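Local coordinates for protein dITP/XTP pyrophosphatase (Staphylococcus aureus, PDB 4BNQ) that probably hydrolyses non-canonical purine nucleoside triphosphates such as XTP, dITP and ITP to their monophosphates and diphosphate, cleansing the nucleotide pool, at residues Lys2-Ile14 and Asp23-Phe36. Numbering follows the deposited sequence.
Sequences KEIVIASNNQGKI and DYHVIGISELIPDF. With PO4 (phosphate ion), chain C.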
ATOM      1  N   LYS A   2      16.693 -19.541  -6.040  1.00 44.32           N
ATOM      2  CA  LYS A   2      15.601 -18.577  -5.930  1.00 46.85           C
ATOM      3  C   LYS A   2      15.776 -17.451  -6.967  1.00 44.08           C
ATOM      4  O   LYS A   2      16.628 -16.568  -6.818  1.00 42.63           O
ATOM      5  CB  LYS A   2      15.531 -18.003  -4.514  1.00 43.49           C
ATOM      6  CG  LYS A   2      14.153 -17.456  -4.149  1.00 50.79           C
ATOM      7  CD  LYS A   2      14.195 -16.544  -2.917  1.00 52.98           C
ATOM      8  CE  LYS A   2      13.862 -17.302  -1.639  1.00 54.19           C
ATOM      9  NZ  LYS A   2      13.979 -16.446  -0.418  1.00 60.69           N
ATOM     10  N   GLU A   3      14.962 -17.494  -8.018  1.00 45.22           N
ATOM     11  CA  GLU A   3      15.140 -16.628  -9.182  1.00 40.30           C
ATOM     12  C   GLU A   3      13.842 -15.987  -9.620  1.00 38.68           C
ATOM     13  O   GLU A   3      12.787 -16.633  -9.623  1.00 39.81           O
ATOM     14  CB  GLU A   3      15.659 -17.440 -10.364  1.00 42.71           C
ATOM     15  CG  GLU A   3      17.154 -17.438 -10.546  1.00 47.16           C
ATOM     16  CD  GLU A   3      17.579 -18.341 -11.692  1.00 54.39           C
ATOM     17  OE1 GLU A   3      16.688 -18.873 -12.396  1.00 58.97           O
ATOM     18  OE2 GLU A   3      18.800 -18.524 -11.887  1.00 59.15           O
ATOM     19  N   ILE A   4      13.927 -14.730 -10.040  1.00 33.55           N
ATOM     20  CA  ILE A   4      12.784 -14.099 -10.680  1.00 34.05           C
ATOM     21  C   ILE A   4      13.182 -13.392 -11.983  1.00 28.82           C
ATOM     22  O   ILE A   4      14.134 -12.604 -12.017  1.00 28.33           O
ATOM     23  CB  ILE A   4      12.028 -13.168  -9.707  1.00 34.86           C
ATOM     24  CG1 ILE A   4      10.690 -12.751 -10.310  1.00 35.34           C
ATOM     25  CG2 ILE A   4      12.866 -11.960  -9.343  1.00 30.61           C
ATOM     26  CD1 ILE A   4       9.799 -12.029  -9.330  1.00 31.86           C
ATOM     27  N   VAL A   5      12.482 -13.718 -13.066  1.00 27.55           N
ATOM     28  CA  VAL A   5      12.753 -13.095 -14.352  1.00 24.43           C
ATOM     29  C   VAL A   5      11.813 -11.912 -14.535  1.00 24.81           C
ATOM     30  O   VAL A   5      10.581 -12.038 -14.419  1.00 21.85           O
ATOM     31  CB  VAL A   5      12.577 -14.091 -15.500  1.00 27.65           C
ATOM     32  CG1 VAL A   5      12.774 -13.392 -16.856  1.00 22.15           C
ATOM     33  CG2 VAL A   5      13.548 -15.289 -15.331  1.00 20.89           C
ATOM     34  N   ILE A   6      12.390 -10.750 -14.796  1.00 20.46           N
ATOM     35  CA  ILE A   6      11.571  -9.562 -14.984  1.00 21.86           C
ATOM     36  C   ILE A   6      11.596  -9.066 -16.437  1.00 21.29           C
ATOM     37  O   ILE A   6      12.646  -8.681 -16.966  1.00 20.43           O
ATOM     38  CB  ILE A   6      12.018  -8.448 -14.051  1.00 22.34           C
ATOM     39  CG1 ILE A   6      12.039  -8.976 -12.600  1.00 27.25           C
ATOM     40  CG2 ILE A   6      11.100  -7.250 -14.197  1.00 17.81           C
ATOM     41  CD1 ILE A   6      12.636  -8.033 -11.633  1.00 24.49           C
ATOM     42  N   ALA A   7      10.430  -9.077 -17.075  1.00 20.01           N
ATOM     43  CA  ALA A   7      10.332  -8.752 -18.493  1.00 22.37           C
ATOM     44  C   ALA A   7      10.243  -7.238 -18.668  1.00 24.80           C
ATOM     45  O   ALA A   7       9.238  -6.699 -19.141  1.00 25.45           O
ATOM     46  CB  ALA A   7       9.152  -9.426 -19.102  1.00 19.67           C
ATOM     47  N   SER A   8      11.304  -6.550 -18.270  1.00 22.66           N
ATOM     48  CA  SER A   8      11.376  -5.120 -18.445  1.00 22.63           C
ATOM     49  C   SER A   8      12.740  -4.761 -18.976  1.00 28.24           C
ATOM     50  O   SER A   8      13.754  -5.325 -18.510  1.00 22.60           O
ATOM     51  CB  SER A   8      11.158  -4.412 -17.114  1.00 25.36           C
ATOM     52  OG  SER A   8      11.246  -3.015 -17.309  1.00 23.35           O
ATOM     53  N   ASN A   9      12.753  -3.833 -19.944  1.00 25.28           N
ATOM     54  CA  ASN A   9      13.980  -3.316 -20.560  1.00 27.91           C
ATOM     55  C   ASN A   9      14.511  -2.128 -19.785  1.00 28.86           C
ATOM     56  O   ASN A   9      15.552  -1.567 -20.126  1.00 27.71           O
ATOM     57  CB  ASN A   9      13.730  -2.841 -22.000  1.00 27.33           C
ATOM     58  CG  ASN A   9      13.530  -3.988 -22.972  1.00 29.32           C
ATOM     59  OD1 ASN A   9      14.116  -5.062 -22.817  1.00 30.54           O
ATOM     60  ND2 ASN A   9      12.693  -3.769 -23.977  1.00 30.17           N
ATOM     61  N   ASN A  10      13.774  -1.714 -18.764  1.00 23.49           N
ATOM     62  CA  ASN A  10      14.127  -0.504 -18.047  1.00 23.12           C
ATOM     63  C   ASN A  10      15.094  -0.849 -16.916  1.00 25.06           C
ATOM     64  O   ASN A  10      14.727  -1.520 -15.951  1.00 22.05           O
ATOM     65  CB  ASN A  10      12.863   0.179 -17.525  1.00 27.39           C
ATOM     66  CG  ASN A  10      13.137   1.531 -16.881  1.00 29.87           C
ATOM     67  OD1 ASN A  10      14.030   1.673 -16.044  1.00 32.52           O
ATOM     68  ND2 ASN A  10      12.345   2.525 -17.253  1.00 27.87           N
ATOM     69  N   GLN A  11      16.334  -0.390 -17.046  1.00 28.09           N
ATOM     70  CA  GLN A  11      17.377  -0.732 -16.082  1.00 28.69           C
ATOM     71  C   GLN A  11      17.127  -0.117 -14.711  1.00 30.00           C
ATOM     72  O   GLN A  11      17.559  -0.674 -13.700  1.00 26.73           O
ATOM     73  CB  GLN A  11      18.767  -0.353 -16.620  1.00 28.06           C
ATOM     74  CG  GLN A  11      19.148  -1.103 -17.898  1.00 32.23           C
ATOM     75  CD  GLN A  11      19.321  -2.598 -17.664  1.00 32.16           C
ATOM     76  OE1 GLN A  11      19.594  -3.038 -16.538  1.00 29.93           O
ATOM     77  NE2 GLN A  11      19.154  -3.387 -18.722  1.00 29.21           N
ATOM     78  N   GLY A  12      16.423   1.016 -14.687  1.00 29.04           N
ATOM     79  CA  GLY A  12      16.015   1.651 -13.444  1.00 26.20           C
ATOM     80  C   GLY A  12      15.057   0.762 -12.675  1.00 29.24           C
ATOM     81  O   GLY A  12      15.243   0.542 -11.472  1.00 27.37           O
ATOM     82  N   LYS A  13      14.044   0.236 -13.370  1.00 28.56           N
ATOM     83  CA  LYS A  13      13.119  -0.718 -12.766  1.00 28.04           C
ATOM     84  C   LYS A  13      13.837  -1.948 -12.212  1.00 27.81           C
ATOM     85  O   LYS A  13      13.565  -2.367 -11.084  1.00 30.81           O
ATOM     86  CB  LYS A  13      12.051  -1.160 -13.767  1.00 26.60           C
ATOM     87  CG  LYS A  13      11.092  -0.073 -14.208  1.00 26.15           C
ATOM     88  CD  LYS A  13       9.909  -0.700 -14.929  1.00 27.13           C
ATOM     89  CE  LYS A  13       9.053   0.359 -15.637  1.00 26.69           C
ATOM     90  NZ  LYS A  13       8.069  -0.299 -16.548  1.00 26.34           N
ATOM     91  N   ILE A  14      14.733  -2.532 -13.002  1.00 26.30           N
ATOM     92  CA  ILE A  14      15.484  -3.702 -12.551  1.00 29.30           C
ATOM     93  C   ILE A  14      16.251  -3.392 -11.261  1.00 27.35           C
ATOM     94  O   ILE A  14      16.233  -4.181 -10.330  1.00 33.35           O
ATOM     95  CB  ILE A  14      16.441  -4.260 -13.633  1.00 29.79           C
ATOM     96  CG1 ILE A  14      15.725  -5.274 -14.515  1.00 33.81           C
ATOM     97  CG2 ILE A  14      17.561  -5.056 -13.009  1.00 26.59           C
ATOM     98  CD1 ILE A  14      14.669  -4.744 -15.321  1.00 26.19           C
ATOM     99  N   ASP A  23      16.477 -11.291  -1.403  1.00 34.56           N
ATOM    100  CA  ASP A  23      16.688 -12.727  -1.271  1.00 39.79           C
ATOM    101  C   ASP A  23      16.639 -13.448  -2.617  1.00 46.51           C
ATOM    102  O   ASP A  23      16.800 -14.666  -2.680  1.00 47.98           O
ATOM    103  CB  ASP A  23      15.667 -13.346  -0.306  1.00 44.68           C
ATOM    104  CG  ASP A  23      15.934 -12.973   1.150  1.00 54.81           C
ATOM    105  OD1 ASP A  23      17.105 -12.672   1.488  1.00 49.12           O
ATOM    106  OD2 ASP A  23      14.974 -12.975   1.956  1.00 55.73           O
ATOM    107  N   TYR A  24      16.424 -12.709  -3.700  1.00 40.60           N
ATOM    108  CA  TYR A  24      16.277 -13.366  -4.991  1.00 35.88           C
ATOM    109  C   TYR A  24      17.442 -13.086  -5.895  1.00 34.03           C
ATOM    110  O   TYR A  24      18.117 -12.065  -5.767  1.00 36.64           O
ATOM    111  CB  TYR A  24      15.012 -12.909  -5.703  1.00 33.93           C
ATOM    112  CG  TYR A  24      13.726 -13.535  -5.210  1.00 38.53           C
ATOM    113  CD1 TYR A  24      13.098 -13.083  -4.043  1.00 38.94           C
ATOM    114  CD2 TYR A  24      13.122 -14.558  -5.927  1.00 36.21           C
ATOM    115  CE1 TYR A  24      11.910 -13.647  -3.609  1.00 38.70           C
ATOM    116  CE2 TYR A  24      11.936 -15.127  -5.499  1.00 41.08           C
ATOM    117  CZ  TYR A  24      11.336 -14.671  -4.345  1.00 45.64           C
ATOM    118  OH  TYR A  24      10.165 -15.255  -3.938  1.00 47.59           O
ATOM    119  N   HIS A  25      17.686 -14.004  -6.817  1.00 30.89           N
ATOM    120  CA  HIS A  25      18.505 -13.641  -7.947  1.00 33.40           C
ATOM    121  C   HIS A  25      17.566 -12.980  -8.949  1.00 29.43           C
ATOM    122  O   HIS A  25      16.731 -13.642  -9.573  1.00 33.18           O
ATOM    123  CB  HIS A  25      19.214 -14.840  -8.574  1.00 32.17           C
ATOM    124  CG  HIS A  25      20.017 -14.461  -9.770  1.00 35.42           C
ATOM    125  ND1 HIS A  25      20.187 -15.305 -10.870  1.00 44.75           N
ATOM    126  CD2 HIS A  25      20.680 -13.334 -10.089  1.00 37.80           C
ATOM    127  CE1 HIS A  25      20.910 -14.718 -11.772  1.00 41.72           C
ATOM    128  NE2 HIS A  25      21.237 -13.485 -11.334  1.00 39.88           N
ATOM    129  N   VAL A  26      17.681 -11.663  -9.075  1.00 31.86           N
ATOM    130  CA  VAL A  26      16.817 -10.909  -9.979  1.00 25.97           C
ATOM    131  C   VAL A  26      17.443 -10.929 -11.364  1.00 25.55           C
ATOM    132  O   VAL A  26      18.592 -10.520 -11.538  1.00 26.74           O
ATOM    133  CB  VAL A  26      16.588  -9.471  -9.460  1.00 26.92           C
ATOM    134  CG1 VAL A  26      16.035  -8.570 -10.542  1.00 25.55           C
ATOM    135  CG2 VAL A  26      15.647  -9.483  -8.265  1.00 25.15           C
ATOM    136  N   ILE A  27      16.703 -11.445 -12.342  1.00 24.58           N
ATOM    137  CA  ILE A  27      17.202 -11.536 -13.717  1.00 24.17           C
ATOM    138  C   ILE A  27      16.374 -10.613 -14.618  1.00 24.68           C
ATOM    139  O   ILE A  27      15.176 -10.854 -14.839  1.00 23.55           O
ATOM    140  CB  ILE A  27      17.126 -12.981 -14.272  1.00 23.41           C
ATOM    141  CG1 ILE A  27      17.960 -13.929 -13.419  1.00 29.26           C
ATOM    142  CG2 ILE A  27      17.649 -13.065 -15.704  1.00 21.64           C
ATOM    143  CD1 ILE A  27      17.976 -15.369 -13.921  1.00 27.32           C
ATOM    144  N   GLY A  28      17.005  -9.557 -15.126  1.00 22.53           N
ATOM    145  CA  GLY A  28      16.339  -8.646 -16.043  1.00 22.81           C
ATOM    146  C   GLY A  28      16.256  -9.286 -17.426  1.00 24.34           C
ATOM    147  O   GLY A  28      17.149 -10.038 -17.807  1.00 22.88           O
ATOM    148  N   ILE A  29      15.203  -8.993 -18.182  1.00 23.68           N
ATOM    149  CA  ILE A  29      15.046  -9.614 -19.495  1.00 25.81           C
ATOM    150  C   ILE A  29      16.222  -9.342 -20.436  1.00 28.41           C
ATOM    151  O   ILE A  29      16.533 -10.172 -21.297  1.00 25.91           O
ATOM    152  CB  ILE A  29      13.741  -9.198 -20.170  1.00 24.61           C
ATOM    153  CG1 ILE A  29      13.364 -10.223 -21.234  1.00 23.52           C
ATOM    154  CG2 ILE A  29      13.861  -7.795 -20.767  1.00 22.45           C
ATOM    155  CD1 ILE A  29      13.014 -11.543 -20.678  1.00 21.35           C
ATOM    156  N   SER A  30      16.894  -8.202 -20.269  1.00 24.20           N
ATOM    157  CA  SER A  30      18.024  -7.892 -21.152  1.00 26.82           C
ATOM    158  C   SER A  30      19.136  -8.939 -21.088  1.00 26.76           C
ATOM    159  O   SER A  30      19.948  -9.039 -22.005  1.00 26.52           O
ATOM    160  CB  SER A  30      18.564  -6.477 -20.907  1.00 23.99           C
ATOM    161  OG  SER A  30      18.919  -6.277 -19.552  1.00 31.53           O
ATOM    162  N   GLU A  31      19.173  -9.725 -20.014  1.00 25.08           N
ATOM    163  CA  GLU A  31      20.150 -10.795 -19.915  1.00 24.31           C
ATOM    164  C   GLU A  31      19.792 -11.981 -20.806  1.00 24.18           C
ATOM    165  O   GLU A  31      20.669 -12.674 -21.311  1.00 27.67           O
ATOM    166  CB  GLU A  31      20.279 -11.261 -18.464  1.00 29.53           C
ATOM    167  CG  GLU A  31      20.969 -10.269 -17.534  1.00 30.28           C
ATOM    168  CD  GLU A  31      21.088 -10.789 -16.103  1.00 32.25           C
ATOM    169  OE1 GLU A  31      21.811 -11.786 -15.868  1.00 35.48           O
ATOM    170  OE2 GLU A  31      20.448 -10.199 -15.205  1.00 30.60           O
ATOM    171  N   LEU A  32      18.494 -12.217 -20.974  1.00 24.15           N
ATOM    172  CA  LEU A  32      17.989 -13.372 -21.710  1.00 24.48           C
ATOM    173  C   LEU A  32      17.588 -13.026 -23.155  1.00 31.34           C
ATOM    174  O   LEU A  32      17.820 -13.802 -24.086  1.00 25.82           O
ATOM    175  CB  LEU A  32      16.785 -13.942 -20.975  1.00 20.83           C
ATOM    176  CG  LEU A  32      17.045 -14.298 -19.505  1.00 28.66           C
ATOM    177  CD1 LEU A  32      15.825 -14.951 -18.895  1.00 22.68           C
ATOM    178  CD2 LEU A  32      18.254 -15.248 -19.388  1.00 25.47           C
ATOM    179  N   ILE A  33      16.965 -11.861 -23.327  1.00 25.13           N
ATOM    180  CA  ILE A  33      16.550 -11.384 -24.641  1.00 26.51           C
ATOM    181  C   ILE A  33      16.917  -9.910 -24.747  1.00 26.94           C
ATOM    182  O   ILE A  33      16.077  -9.034 -24.491  1.00 25.15           O
ATOM    183  CB  ILE A  33      15.021 -11.491 -24.839  1.00 28.75           C
ATOM    184  CG1 ILE A  33      14.478 -12.857 -24.395  1.00 21.55           C
ATOM    185  CG2 ILE A  33      14.646 -11.193 -26.302  1.00 24.76           C
ATOM    186  CD1 ILE A  33      12.973 -12.957 -24.527  1.00 21.76           C
ATOM    187  N   PRO A  34      18.183  -9.633 -25.105  1.00 26.85           N
ATOM    188  CA  PRO A  34      18.738  -8.273 -25.166  1.00 30.36           C
ATOM    189  C   PRO A  34      17.903  -7.321 -26.039  1.00 36.38           C
ATOM    190  O   PRO A  34      17.885  -6.098 -25.807  1.00 37.82           O
ATOM    191  CB  PRO A  34      20.126  -8.496 -25.790  1.00 34.17           C
ATOM    192  CG  PRO A  34      20.486  -9.919 -25.400  1.00 29.81           C
ATOM    193  CD  PRO A  34      19.173 -10.650 -25.517  1.00 30.05           C
ATOM    194  N   ASP A  35      17.207  -7.870 -27.026  1.00 28.63           N
ATOM    195  CA  ASP A  35      16.383  -7.036 -27.889  1.00 32.72           C
ATOM    196  C   ASP A  35      14.893  -7.271 -27.715  1.00 31.46           C
ATOM    197  O   ASP A  35      14.111  -7.056 -28.643  1.00 30.56           O
ATOM    198  CB  ASP A  35      16.796  -7.204 -29.350  1.00 39.70           C
ATOM    199  CG  ASP A  35      18.206  -6.697 -29.605  1.00 47.30           C
ATOM    200  OD1 ASP A  35      18.521  -5.542 -29.202  1.00 47.87           O
ATOM    201  OD2 ASP A  35      19.001  -7.464 -30.182  1.00 50.92           O
ATOM    202  N   PHE A  36      14.511  -7.705 -26.519  1.00 24.91           N
ATOM    203  CA  PHE A  36      13.109  -7.776 -26.138  1.00 26.36           C
ATOM    204  C   PHE A  36      12.401  -6.497 -26.568  1.00 30.55           C
ATOM    205  O   PHE A  36      12.844  -5.384 -26.252  1.00 28.56           O
ATOM    206  CB  PHE A  36      13.003  -7.887 -24.618  1.00 23.54           C
ATOM    207  CG  PHE A  36      11.653  -8.321 -24.130  1.00 24.02           C
ATOM    208  CD1 PHE A  36      11.105  -9.527 -24.541  1.00 24.66           C
ATOM    209  CD2 PHE A  36      10.952  -7.552 -23.229  1.00 23.31           C
ATOM    210  CE1 PHE A  36       9.868  -9.930 -24.075  1.00 22.12           C
ATOM    211  CE2 PHE A  36       9.717  -7.955 -22.759  1.00 21.74           C
ATOM    212  CZ  PHE A  36       9.176  -9.143 -23.181  1.00 22.15           C
TER
HETATM  213  P   PO4 C 800       9.406  -1.461 -19.735  1.00 32.85           P
HETATM  214  O1  PO4 C 800       9.206  -2.115 -18.366  1.00 29.65           O
HETATM  215  O2  PO4 C 800       9.814  -0.018 -19.550  1.00 35.86           O
HETATM  216  O3  PO4 C 800       8.090  -1.504 -20.491  1.00 37.39           O
HETATM  217  O4  PO4 C 800      10.458  -2.195 -20.516  1.00 29.01           O
HETATM  218  O   HOH W   1      16.364  -5.852 -18.450  1.00 22.88           O
HETATM  219  O   HOH W   2      16.850  -5.113 -23.553  1.00 32.02           O
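Lys2 lays its aliphatic chain across one face of the Tyr24 ring, CD sitting 3.5 Å from the ring centroid in a CH-pi contact. The His25 ring receives Ile27 CG1 on one face and Glu3 OE2 at its edge, where OE2 stops 3.6 Å from ND1. At the far end, Phe36 carries Ile29 CG1 over one face and meets Asn9 OD1 at its edge. With CG beside its backbone N (chi1 -73°), Asn9 turns its amide to the 23-36 segment: ND2 donates to Phe36 O at 2.8 Å from above the carbonyl plane, while OD1 takes a water that also bonds Pro34 O. Gln11 NE2 donates to Ser30 OG, which lies in the plane of the Gln11 amide. Between these ends, strands 3-6 and 25-28 run parallel, Ile27 bonding through N to Ile4 O and through O to Ile6 N (both 2.8 Å). Asn9 N and Lys13 NZ, with Lys52, bind a phosphate ion, consistent with a place for a substrate phosphate. The two strands and helix 11-20, which links them and is N-capped by Asn10, form a beta-alpha-beta unit whose first strand leads into the anion-binding loop of this HAM1-family enzyme.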